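Side-chain contacts in DNA processing protein DprA (Streptococcus pneumoniae, PDB 3UQZ), which binds single-stranded DNA cooperatively, protects it from nucleases and helps load the recombinase RecA onto it during genetic transformation: residues Q20-L25 / F74-D79; A116-G121 / D253-G258; E126-G131 / Q274-E279; G159-V164 / D182-D187. All coordinates share one frame; numbering follows the deposited sequence.

Contact 1 (Q20-L25 / F74-D79); sequences QILKVL and FSILDD
I76 brings two of its methyl groups to two leucines of helix 18-28, one helical turn apart. Its CD1 reaches L22 CD2 at 4.1 Å, the two side chains crossing at about a right angle, while the shorter branch CG2 meets L25 CD1 at 3.8 Å. With CG1 anti to the backbone N (chi1 -158°), the long arm of I76 runs out to L22 and CG2 is left for L25. L25 in turn splits its fork between two residues: CD1 goes to I76, and L25 CD2 lies 3.9 Å from L77 CD1 and 4.1 Å from L77 CD2. L25 thus sits as a bump in the notch between I76 and L77, while I76 bears on both L22 and L25; no polar atom takes part across the contact. The isoleucine and leucine stand at the two central positions of a type I turn from S75 to D78. An ST turn, with L77 N bonded to S75 OG, and a bond from S75 N to D78 OD2 brace that turn. N5 also bonds S75 OG and D78 OD2, tying the turn to the start of helix 5-13. The contact joins the sterile alpha motif domain to the end of strand 73-75, with I8 of helix 5-13 and V93, just before strand 94-99, packing around L25.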
# COMPACT_ATOMS: atom_id res chain seq x y z
N GLN A 20 10.22 11.04 36.17
CA GLN A 20 10.51 11.76 37.41
C GLN A 20 11.94 12.33 37.42
O GLN A 20 12.11 13.49 37.80
CB GLN A 20 10.23 10.89 38.65
CG GLN A 20 8.74 10.72 38.92
CD GLN A 20 8.41 9.62 39.90
OE1 GLN A 20 9.21 8.70 40.17
NE2 GLN A 20 7.19 9.67 40.43
N ILE A 21 12.94 11.53 36.96
CA ILE A 21 14.35 11.97 36.88
C ILE A 21 14.51 13.07 35.81
O ILE A 21 15.26 14.03 36.02
CB ILE A 21 15.34 10.79 36.72
CG1 ILE A 21 15.23 9.83 37.94
CG2 ILE A 21 16.79 11.28 36.53
CD1 ILE A 21 15.49 8.45 37.68
N LEU A 22 13.75 12.96 34.70
CA LEU A 22 13.73 13.97 33.64
C LEU A 22 13.29 15.33 34.18
O LEU A 22 13.94 16.32 33.84
CB LEU A 22 12.83 13.52 32.47
CG LEU A 22 13.58 13.02 31.23
CD1 LEU A 22 12.65 12.22 30.33
CD2 LEU A 22 14.24 14.18 30.46
N LYS A 23 12.24 15.39 35.05
CA LYS A 23 11.77 16.63 35.70
C LYS A 23 12.89 17.22 36.56
O LYS A 23 13.14 18.42 36.48
CB LYS A 23 10.53 16.38 36.58
CG LYS A 23 9.23 16.24 35.81
CD LYS A 23 8.06 16.11 36.76
CE LYS A 23 6.80 15.71 36.02
NZ LYS A 23 6.72 14.25 35.76
N VAL A 24 13.57 16.36 37.37
CA VAL A 24 14.66 16.76 38.26
C VAL A 24 15.80 17.38 37.45
O VAL A 24 16.25 18.48 37.79
CB VAL A 24 15.14 15.58 39.15
CG1 VAL A 24 16.41 15.93 39.94
CG2 VAL A 24 14.04 15.10 40.10
N LEU A 25 16.23 16.70 36.37
CA LEU A 25 17.33 17.18 35.53
C LEU A 25 17.03 18.47 34.78
O LEU A 25 17.93 19.27 34.57
CB LEU A 25 17.86 16.09 34.59
CG LEU A 25 18.46 14.84 35.26
CD1 LEU A 25 18.75 13.78 34.24
CD2 LEU A 25 19.73 15.17 36.06
N PHE A 74 26.23 6.42 29.48
CA PHE A 74 26.10 7.82 29.12
C PHE A 74 24.68 8.26 29.44
O PHE A 74 23.76 7.43 29.42
CB PHE A 74 26.48 8.11 27.65
CG PHE A 74 25.56 7.54 26.58
CD1 PHE A 74 24.54 8.32 26.04
CD2 PHE A 74 25.73 6.24 26.10
CE1 PHE A 74 23.67 7.79 25.07
CE2 PHE A 74 24.87 5.72 25.13
CZ PHE A 74 23.85 6.50 24.62
N SER A 75 24.50 9.54 29.80
CA SER A 75 23.19 10.08 30.19
C SER A 75 22.77 11.23 29.28
O SER A 75 23.58 11.71 28.49
CB SER A 75 23.22 10.55 31.64
OG SER A 75 24.02 11.72 31.80
N ILE A 76 21.53 11.71 29.46
CA ILE A 76 20.97 12.85 28.75
C ILE A 76 21.77 14.16 29.03
O ILE A 76 21.60 15.14 28.32
CB ILE A 76 19.44 12.95 29.04
CG1 ILE A 76 18.68 13.77 27.94
CG2 ILE A 76 19.15 13.44 30.47
CD1 ILE A 76 17.20 13.38 27.72
N LEU A 77 22.67 14.15 30.04
CA LEU A 77 23.53 15.28 30.42
C LEU A 77 24.82 15.31 29.58
O LEU A 77 25.42 16.38 29.42
CB LEU A 77 23.88 15.25 31.93
CG LEU A 77 22.71 15.33 32.95
CD1 LEU A 77 23.22 15.21 34.39
CD2 LEU A 77 21.84 16.60 32.79
N ASP A 78 25.24 14.15 29.05
CA ASP A 78 26.44 13.98 28.23
C ASP A 78 26.28 14.45 26.79
O ASP A 78 25.19 14.38 26.23
CB ASP A 78 26.94 12.53 28.30
CG ASP A 78 27.37 12.10 29.71
OD1 ASP A 78 27.96 12.93 30.44
OD2 ASP A 78 27.11 10.93 30.07
N ASP A 79 27.39 14.93 26.21
CA ASP A 79 27.51 15.47 24.85
C ASP A 79 27.20 14.44 23.77
O ASP A 79 26.68 14.81 22.72
CB ASP A 79 28.94 16.03 24.61
CG ASP A 79 29.61 16.70 25.79
OD1 ASP A 79 29.93 16.00 26.78
OD2 ASP A 79 29.88 17.92 25.71

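Contact 2 (A116-G121 / D253-G258); sequences ACSKQG and DGLSDG
L255 points its forked end at the loop leading into helix 119-130, and each methyl finds a different kind of surface. CD1 faces the methylene of S118, 4.0 Å from its CB, while CD2 lies 4.1 Å from the backbone oxygen A116 O. That carbonyl is tilted toward the methyl, with a C=O...CD2 angle of about 137°; no hydrogen bond spans the two segments, and the fit is one of van der Waals packing alone. S118 shows L255 its carbon side. Its CB-OG bond runs at roughly a right angle to the line from CB to CD1, and with OG placed between the backbone N and the carbonyl carbon (chi1 75°) the hydroxyl turns back to its own helix. There it accepts from G121 N at 3.0 Å, which makes S118 the N-cap of helix 119-130. The same OG is also hydrogen-bonded to E223 OE2, so the polar end of the serine is occupied while its CB meets the leucine. In the Rossmann-type fold this is the C-terminal end of the parallel strands 108-113, 218-222 and 243-246, where the chain turns into the following helices. E223, just past the end of strand 218-222, touches both C117 and L255, and K225 adds to the packing on the leucine. L255 itself lies just ahead of helix 257-264, so the leucine links the starts of two helices. Nearby, Q120 packs on L252 of the second subunit.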
# COMPACT_ATOMS: atom_id res chain seq x y z
N ALA A 116 7.37 -13.93 14.90
CA ALA A 116 7.12 -15.18 14.19
C ALA A 116 6.80 -14.86 12.72
O ALA A 116 5.68 -15.07 12.24
CB ALA A 116 5.96 -15.93 14.84
N CYS A 117 7.78 -14.30 12.02
CA CYS A 117 7.60 -13.93 10.63
C CYS A 117 7.74 -15.15 9.71
O CYS A 117 8.15 -16.22 10.14
CB CYS A 117 8.61 -12.83 10.25
SG CYS A 117 10.31 -13.42 10.09
N SER A 118 7.43 -14.95 8.42
CA SER A 118 7.55 -15.95 7.36
C SER A 118 8.91 -15.81 6.68
O SER A 118 9.57 -14.77 6.82
CB SER A 118 6.43 -15.75 6.34
OG SER A 118 6.66 -14.63 5.51
N LYS A 119 9.31 -16.82 5.90
CA LYS A 119 10.58 -16.80 5.16
C LYS A 119 10.58 -15.68 4.12
O LYS A 119 11.62 -15.07 3.88
CB LYS A 119 10.91 -18.17 4.57
CG LYS A 119 11.55 -19.10 5.61
CD LYS A 119 11.63 -20.56 5.18
CE LYS A 119 12.18 -21.41 6.30
NZ LYS A 119 11.97 -22.86 6.04
N GLN A 120 9.38 -15.37 3.56
CA GLN A 120 9.16 -14.31 2.57
C GLN A 120 9.34 -12.94 3.22
O GLN A 120 9.97 -12.07 2.62
CB GLN A 120 7.77 -14.42 1.91
CG GLN A 120 7.59 -15.68 1.03
CD GLN A 120 8.43 -15.66 -0.23
OE1 GLN A 120 9.54 -16.21 -0.27
NE2 GLN A 120 7.91 -15.05 -1.29
N GLY A 121 8.84 -12.79 4.45
CA GLY A 121 9.00 -11.59 5.25
C GLY A 121 10.46 -11.24 5.50
O GLY A 121 10.87 -10.10 5.27
N ASP A 253 -2.67 -13.95 4.26
CA ASP A 253 -1.96 -14.37 5.49
C ASP A 253 -2.38 -13.76 6.80
O ASP A 253 -2.27 -14.43 7.83
CB ASP A 253 -0.45 -14.05 5.42
CG ASP A 253 0.34 -14.67 4.31
OD1 ASP A 253 0.14 -15.88 4.04
OD2 ASP A 253 1.30 -14.02 3.84
N GLY A 254 -2.66 -12.46 6.81
CA GLY A 254 -2.94 -11.74 8.04
C GLY A 254 -1.66 -11.14 8.62
O GLY A 254 -1.71 -10.26 9.49
N LEU A 255 -0.51 -11.61 8.11
CA LEU A 255 0.83 -11.19 8.49
C LEU A 255 1.16 -9.73 8.19
O LEU A 255 1.83 -9.11 9.00
CB LEU A 255 1.88 -12.09 7.82
CG LEU A 255 2.21 -13.39 8.53
CD1 LEU A 255 2.85 -14.36 7.58
CD2 LEU A 255 3.13 -13.15 9.73
N SER A 256 0.71 -9.19 7.04
CA SER A 256 1.02 -7.81 6.66
C SER A 256 -0.14 -6.82 6.84
O SER A 256 -0.08 -5.71 6.30
CB SER A 256 1.58 -7.75 5.24
OG SER A 256 2.84 -8.39 5.16
N ASP A 257 -1.16 -7.19 7.63
CA ASP A 257 -2.35 -6.38 7.88
C ASP A 257 -2.04 -5.03 8.50
O ASP A 257 -2.68 -4.04 8.15
CB ASP A 257 -3.38 -7.14 8.74
CG ASP A 257 -4.11 -8.32 8.08
OD1 ASP A 257 -3.78 -8.66 6.91
OD2 ASP A 257 -5.00 -8.92 8.74
N GLY A 258 -1.08 -5.00 9.41
CA GLY A 258 -0.65 -3.79 10.11
C GLY A 258 0.07 -2.83 9.19
O GLY A 258 -0.14 -1.62 9.28

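Contact 3 (E126-G131 / Q274-E279); sequences EKVIQG and QDVLAE
The backbones come closest at G131 and Q274, whose CA atoms are 5.9 Å apart, where the last part of helix 119-130 meets the beginning of helix 273-279. Both are helices of the Rossmann-type alpha/beta domain, the first following strand 108-113 and the second following the edge strand 268-269. G131 has no side chain, which is consistent with the close approach of the two segments here, yet no hydrogen bond joins them.

One turn back from the glycine, V128 sends CG1 against CG2 of V276 at 3.9 Å, and the two side chains cross at about a right angle. The touching methyls are not equivalent: V128 uses the branch anti to its own backbone N (chi1 176°), whereas V276 uses the one beside its N. This pair is buried, with V276 also resting on F245 of strand 243-246 and on L132, and V128 on I247, so that the valines fill the space between helices and sheet.

A polar tie runs alongside, K127 NZ donating to T271 O just ahead of helix 273-279. I251 of the second subunit packs on K127 and V128, which places the valine contact next to the interface of the two chains. Farther along helix 273-279, L277 leans back to the end of the other segment, and its CD1 methyl stops 3.9 Å from the carbonyl oxygen G131 O.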
# COMPACT_ATOMS: atom_id res chain seq x y z
N GLU A 126 15.65 -8.25 3.92
CA GLU A 126 16.99 -8.43 3.36
C GLU A 126 17.16 -7.67 2.04
O GLU A 126 18.18 -7.01 1.86
CB GLU A 126 17.30 -9.93 3.20
CG GLU A 126 18.73 -10.21 2.79
CD GLU A 126 19.07 -11.64 2.42
OE1 GLU A 126 18.18 -12.38 1.95
OE2 GLU A 126 20.25 -12.02 2.59
N LYS A 127 16.15 -7.74 1.15
CA LYS A 127 16.14 -7.07 -0.15
C LYS A 127 16.15 -5.54 0.02
O LYS A 127 16.97 -4.88 -0.60
CB LYS A 127 14.93 -7.54 -0.99
CG LYS A 127 14.90 -7.01 -2.43
CD LYS A 127 13.63 -7.44 -3.14
CE LYS A 127 13.49 -6.85 -4.53
NZ LYS A 127 12.96 -5.47 -4.49
N VAL A 128 15.25 -5.00 0.88
CA VAL A 128 15.17 -3.57 1.18
C VAL A 128 16.50 -3.06 1.79
O VAL A 128 17.01 -2.03 1.34
CB VAL A 128 13.92 -3.20 2.04
CG1 VAL A 128 13.92 -1.71 2.42
CG2 VAL A 128 12.63 -3.57 1.31
N ILE A 129 17.08 -3.80 2.76
CA ILE A 129 18.35 -3.42 3.39
C ILE A 129 19.51 -3.40 2.39
O ILE A 129 20.29 -2.45 2.39
CB ILE A 129 18.64 -4.22 4.69
CG1 ILE A 129 17.68 -3.75 5.81
CG2 ILE A 129 20.13 -4.12 5.13
CD1 ILE A 129 17.62 -4.65 6.97
N GLN A 130 19.59 -4.43 1.51
CA GLN A 130 20.63 -4.51 0.48
C GLN A 130 20.60 -3.28 -0.42
O GLN A 130 21.65 -2.69 -0.68
CB GLN A 130 20.48 -5.81 -0.33
CG GLN A 130 21.14 -7.02 0.34
CD GLN A 130 20.61 -8.36 -0.14
OE1 GLN A 130 19.72 -8.47 -1.00
NE2 GLN A 130 21.16 -9.43 0.42
N GLY A 131 19.39 -2.84 -0.80
CA GLY A 131 19.15 -1.66 -1.62
C GLY A 131 19.50 -0.33 -0.96
O GLY A 131 19.60 0.68 -1.65
N GLN A 274 15.97 1.80 -2.40
CA GLN A 274 15.91 3.03 -3.20
C GLN A 274 14.65 3.83 -2.88
O GLN A 274 14.70 5.05 -2.85
CB GLN A 274 15.98 2.70 -4.69
CG GLN A 274 17.12 3.39 -5.41
CD GLN A 274 17.24 2.84 -6.82
OE1 GLN A 274 16.61 3.34 -7.77
NE2 GLN A 274 18.03 1.79 -6.98
N ASP A 275 13.52 3.13 -2.61
CA ASP A 275 12.25 3.74 -2.23
C ASP A 275 12.39 4.44 -0.88
O ASP A 275 11.82 5.50 -0.69
CB ASP A 275 11.13 2.69 -2.16
CG ASP A 275 10.51 2.25 -3.48
OD1 ASP A 275 10.83 2.87 -4.52
OD2 ASP A 275 9.69 1.33 -3.47
N VAL A 276 13.17 3.84 0.05
CA VAL A 276 13.44 4.38 1.39
C VAL A 276 14.34 5.61 1.26
O VAL A 276 13.99 6.68 1.76
CB VAL A 276 14.06 3.30 2.35
CG1 VAL A 276 14.39 3.90 3.73
CG2 VAL A 276 13.15 2.08 2.49
N LEU A 277 15.47 5.45 0.56
CA LEU A 277 16.45 6.51 0.32
C LEU A 277 15.85 7.73 -0.35
O LEU A 277 16.20 8.86 0.01
CB LEU A 277 17.67 5.98 -0.45
CG LEU A 277 18.51 4.93 0.26
CD1 LEU A 277 19.58 4.41 -0.65
CD2 LEU A 277 19.14 5.46 1.54
N ALA A 278 14.89 7.51 -1.26
CA ALA A 278 14.20 8.59 -1.97
C ALA A 278 13.44 9.54 -1.05
O ALA A 278 13.36 10.73 -1.36
CB ALA A 278 13.24 8.00 -3.01
N GLU A 279 12.87 9.03 0.08
CA GLU A 279 12.06 9.82 1.02
C GLU A 279 12.66 10.07 2.40
O GLU A 279 12.06 10.80 3.20
CB GLU A 279 10.62 9.27 1.17
CG GLU A 279 10.23 8.08 0.31
CD GLU A 279 9.48 8.38 -0.98
OE1 GLU A 279 8.78 9.42 -1.04
OE2 GLU A 279 9.55 7.55 -1.91

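Contact 4 (G159-V164 / D182-D187); sequences GKTIAV and DYIGND
I184 spreads over T161 and A163, two residues apart on strand 161-164. Its longer branch lies against the threonine methyl, CG1 at 3.9 Å and CD1 at 4.0 Å from T161 CG2, the side chains crossing at about a right angle. Its other branch, CG2, meets A163 CB at 4.1 Å. The threonine presents its methyl because OG1 is anti to the backbone N (chi1 -163°) and is taken up by a hydrogen bond to I138 O on the adjacent strand 137-140.

This is the packing of helix on strand inside a beta-alpha-beta crossover of the Rossmann-type fold, made by strand 161-164, helix 178-187 and strand 189-192. The two strands lie side by side and parallel, with A163 backbone-bonded to L189 and L191. H151 of helix 146-157 touches T161, A163 and I184 alike, and so closes the apolar patch.

Toward the C-terminal end of the helix, K160 folds its chain at chi2 and chi3 and brings NZ within 3.2 Å of D187 O. The donor comes in at a C=O...N angle of 138° and stands 39° above the carbonyl plane. The lysine thus reaches a carbonyl of the last residue of helix 178-187, where its positive charge would probably be favoured by the helix dipole, while the D187 carboxylate, 6.4 Å away from NZ to OD2, could add only a longer-range attraction.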
# COMPACT_ATOMS: atom_id res chain seq x y z
N GLY A 159 27.74 -3.57 6.48
CA GLY A 159 27.21 -2.37 7.12
C GLY A 159 27.24 -2.40 8.63
O GLY A 159 27.80 -3.32 9.24
N LYS A 160 26.62 -1.39 9.26
CA LYS A 160 26.62 -1.26 10.71
C LYS A 160 25.25 -1.44 11.32
O LYS A 160 24.26 -1.07 10.70
CB LYS A 160 27.23 0.10 11.13
CG LYS A 160 28.67 0.37 10.62
CD LYS A 160 29.74 -0.68 11.00
CE LYS A 160 30.15 -0.69 12.46
NZ LYS A 160 31.17 -1.74 12.73
N THR A 161 25.19 -2.01 12.54
CA THR A 161 23.94 -2.23 13.27
C THR A 161 23.98 -1.82 14.76
O THR A 161 25.00 -1.98 15.43
CB THR A 161 23.39 -3.66 13.05
OG1 THR A 161 22.02 -3.70 13.44
CG2 THR A 161 24.14 -4.73 13.83
N ILE A 162 22.84 -1.30 15.27
CA ILE A 162 22.65 -0.97 16.70
C ILE A 162 21.51 -1.84 17.22
O ILE A 162 20.44 -1.86 16.61
CB ILE A 162 22.39 0.54 16.99
CG1 ILE A 162 23.56 1.43 16.55
CG2 ILE A 162 22.05 0.78 18.48
CD1 ILE A 162 23.25 2.92 16.52
N ALA A 163 21.73 -2.54 18.34
CA ALA A 163 20.70 -3.34 19.02
C ALA A 163 20.27 -2.65 20.32
O ALA A 163 21.13 -2.20 21.09
CB ALA A 163 21.20 -4.74 19.31
N VAL A 164 18.96 -2.54 20.55
CA VAL A 164 18.38 -1.97 21.78
C VAL A 164 17.69 -3.16 22.48
O VAL A 164 16.75 -3.73 21.93
CB VAL A 164 17.44 -0.76 21.50
CG1 VAL A 164 16.98 -0.08 22.79
CG2 VAL A 164 18.12 0.26 20.59
N ASP A 182 26.41 -11.06 21.42
CA ASP A 182 27.82 -11.02 21.79
C ASP A 182 28.65 -10.36 20.70
O ASP A 182 29.49 -9.51 21.01
CB ASP A 182 28.36 -12.42 22.10
CG ASP A 182 28.09 -12.92 23.51
OD1 ASP A 182 28.15 -12.09 24.45
OD2 ASP A 182 27.92 -14.14 23.68
N TYR A 183 28.40 -10.73 19.42
CA TYR A 183 29.11 -10.18 18.27
C TYR A 183 28.80 -8.71 18.06
O TYR A 183 29.73 -7.93 17.82
CB TYR A 183 28.87 -11.00 16.98
CG TYR A 183 29.50 -10.37 15.77
CD1 TYR A 183 30.89 -10.34 15.62
CD2 TYR A 183 28.73 -9.69 14.83
CE1 TYR A 183 31.48 -9.69 14.54
CE2 TYR A 183 29.32 -9.04 13.74
CZ TYR A 183 30.69 -9.06 13.59
OH TYR A 183 31.29 -8.41 12.53
N ILE A 184 27.50 -8.33 18.12
CA ILE A 184 27.06 -6.95 17.98
C ILE A 184 27.72 -6.11 19.09
O ILE A 184 28.18 -5.02 18.81
CB ILE A 184 25.52 -6.80 17.86
CG1 ILE A 184 25.00 -7.37 16.52
CG2 ILE A 184 25.05 -5.33 18.04
CD1 ILE A 184 23.50 -7.64 16.51
N GLY A 185 27.86 -6.69 20.28
CA GLY A 185 28.54 -6.04 21.39
C GLY A 185 30.03 -5.86 21.17
O GLY A 185 30.62 -4.92 21.68
N ASN A 186 30.65 -6.77 20.39
CA ASN A 186 32.07 -6.72 20.05
C ASN A 186 32.40 -5.67 18.99
O ASN A 186 33.14 -4.72 19.26
CB ASN A 186 32.55 -8.09 19.54
CG ASN A 186 32.57 -9.19 20.55
OD1 ASN A 186 33.02 -9.01 21.70
ND2 ASN A 186 32.16 -10.38 20.12
N ASP A 187 31.88 -5.87 17.77
CA ASP A 187 32.17 -5.04 16.61
C ASP A 187 31.27 -3.84 16.35
O ASP A 187 31.70 -2.92 15.64
CB ASP A 187 32.24 -5.92 15.35
CG ASP A 187 33.41 -6.88 15.29
OD1 ASP A 187 34.02 -7.14 16.34
OD2 ASP A 187 33.69 -7.40 14.18

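Contact 4 is the buried one, contact 2 lies on the surface, and contacts 1 and 3 are partly buried. Contacts 2 and 3 share helix 119-130, one at its capped start and the other near its far end, and both have the second subunit close by. Contacts 1 and 4 reach the same sheet without touching, their nearest atoms about 9 Å apart, and no other chain of the assembly touches either. Contact 1 alone pairs the sterile alpha motif domain with the sheet domain, on the opposite side of the chain's centre from contacts 2 and 3. Apolar side chains take part in all four, set against backbone oxygens as well in contacts 2 and 3, but only contact 4 adds a hydrogen bond between its segments.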